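Local coordinates for protein cyclodipeptide synthetase (Mycobacterium tuberculosis, PDB 2X9Q) that probably catalyses the ATP-independent joining of the tyrosyl groups of two tyrosyl-tRNAs into cyclo(L-Tyr-L-Tyr), an intermediate on the way to mycocyclosin, at residues Lys139-Lys142 with Asn143-Val147. Residues are numbered along the deposited sequence; the frame is centred on the assembly and turned at random.
Sequences KAVK and NIRGV
The carbonyl oxygen of Lys139 accepts a hydrogen bond from the backbone N of Asn143 at 2.8 Å, and the side chain of that same asparagine folds back over it. Asn143 CG comes to 3.3 Å from Lys139 O because chi1 (-74°) sets CG beside its own backbone N and lays the amide against the preceding turn. Both amide termini then have partners: OD1 accepts a hydrogen bond from Lys142 NZ at 3.0 Å, while ND2 is hydrogen-bonded to the hydroxyl of Tyr126 on helix 122-128. Two bonds on different atoms help to fix the rotation of the flat group. The lysine arrives from outside the amide plane, its NZ tilted 32° from it, after an extended start and bends at chi3 and chi4 that curl the chain back to Asn143 OD1; its charge would probably polarise the amide carbonyl.

All of this lies on helix 133-158, in the Rossmann-like α/β fold that cyclodipeptide synthases share with class I aminoacyl-tRNA synthetases. Four successive i to i+4 bonds are evidence of regular α-helix; the straightest, Arg145 N to Val141 O, has an N-H...O angle of 173°. Lys139 could take part in aminoacyl-tRNA binding, and the side chain of Asn143 is about 8 Å from that of Asn91, a probable substrate-binding residue.

On the side facing helix 122-128 and strand 112-117, Ile144 reaches CD1 to 4.4 Å from Ala140 CB, a loose apolar contact; Ala140 also packs on helix 122-128, whereas Ile144 touches Tyr117 of strand 112-117. On the exposed face Val141 and Arg145 run side by side. Val141 CG1 meets the guanidinium obliquely, 3.7 Å from Arg145 NE, and the arginine's aliphatic start covers the backbone, with CG 3.2 Å from Val141 O.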
loop_
_atom_site.group_PDB
_atom_site.type_symbol
_atom_site.label_atom_id
_atom_site.label_comp_id
_atom_site.label_asym_id
_atom_site.label_seq_id
_atom_site.Cartn_x
_atom_site.Cartn_y
_atom_site.Cartn_z
ATOM N N LYS A 139 -5.472 21.464 1.285
ATOM C CA LYS A 139 -4.551 20.680 2.143
ATOM C C LYS A 139 -4.086 19.442 1.414
ATOM O O LYS A 139 -2.939 19.072 1.581
ATOM C CB LYS A 139 -5.217 20.208 3.437
ATOM C CG LYS A 139 -5.210 21.240 4.565
ATOM C CD LYS A 139 -6.414 21.133 5.529
ATOM C CE LYS A 139 -6.239 20.183 6.717
ATOM N NZ LYS A 139 -6.836 21.007 7.867
ATOM N N ALA A 140 -4.984 18.798 0.653
ATOM C CA ALA A 140 -4.621 17.618 -0.193
ATOM C C ALA A 140 -3.542 18.036 -1.187
ATOM O O ALA A 140 -2.508 17.344 -1.326
ATOM C CB ALA A 140 -5.853 17.075 -0.942
ATOM N N VAL A 141 -3.754 19.182 -1.872
ATOM C CA VAL A 141 -2.776 19.652 -2.874
ATOM C C VAL A 141 -1.433 19.888 -2.200
ATOM O O VAL A 141 -0.394 19.366 -2.613
ATOM C CB VAL A 141 -3.272 20.925 -3.651
ATOM C CG1 VAL A 141 -2.039 21.520 -4.458
ATOM C CG2 VAL A 141 -4.381 20.542 -4.646
ATOM N N LYS A 142 -1.452 20.574 -1.066
ATOM C CA LYS A 142 -0.227 20.794 -0.337
ATOM C C LYS A 142 0.474 19.505 0.128
ATOM O O LYS A 142 1.709 19.402 0.001
ATOM C CB LYS A 142 -0.514 21.698 0.900
ATOM C CG LYS A 142 0.700 22.020 1.638
ATOM C CD LYS A 142 0.558 22.787 3.004
ATOM C CE LYS A 142 -0.622 22.367 3.817
ATOM N NZ LYS A 142 -0.216 21.229 4.650
ATOM N N ASN A 143 -0.274 18.569 0.710
ATOM C CA ASN A 143 0.338 17.372 1.246
ATOM C C ASN A 143 0.837 16.451 0.146
ATOM O O ASN A 143 1.878 15.772 0.307
ATOM C CB ASN A 143 -0.685 16.680 2.164
ATOM C CG ASN A 143 -0.867 17.433 3.500
ATOM O OD1 ASN A 143 -0.102 18.306 3.799
ATOM N ND2 ASN A 143 -1.880 17.078 4.272
ATOM N N ILE A 144 0.091 16.397 -0.967
ATOM C CA ILE A 144 0.509 15.624 -2.128
ATOM C C ILE A 144 1.794 16.216 -2.839
ATOM O O ILE A 144 2.762 15.467 -3.100
ATOM C CB ILE A 144 -0.621 15.393 -3.148
ATOM C CG1 ILE A 144 -1.756 14.492 -2.554
ATOM C CG2 ILE A 144 -0.045 14.792 -4.414
ATOM C CD1 ILE A 144 -3.094 14.590 -3.390
ATOM N N ARG A 145 1.857 17.553 -3.032
ATOM C CA ARG A 145 3.145 18.185 -3.436
ATOM C C ARG A 145 4.292 17.842 -2.496
ATOM O O ARG A 145 5.359 17.559 -2.971
ATOM C CB ARG A 145 3.043 19.724 -3.469
ATOM C CG ARG A 145 2.028 20.254 -4.533
ATOM C CD ARG A 145 2.351 21.852 -4.779
ATOM N NE ARG A 145 1.308 22.467 -5.636
ATOM C CZ ARG A 145 1.253 22.330 -6.961
ATOM N NH1 ARG A 145 0.295 22.941 -7.616
ATOM N NH2 ARG A 145 2.139 21.570 -7.613
ATOM N N GLY A 146 4.093 17.933 -1.177
ATOM C CA GLY A 146 5.200 17.689 -0.262
ATOM C C GLY A 146 5.716 16.228 -0.409
ATOM O O GLY A 146 6.953 15.991 -0.508
ATOM N N VAL A 147 4.788 15.243 -0.407
ATOM C CA VAL A 147 5.280 13.874 -0.406
ATOM C C VAL A 147 5.879 13.554 -1.817
ATOM O O VAL A 147 6.931 12.928 -1.908
ATOM C CB VAL A 147 4.176 12.903 0.110
ATOM C CG1 VAL A 147 3.183 12.638 -0.950
ATOM C CG2 VAL A 147 4.787 11.628 0.612
#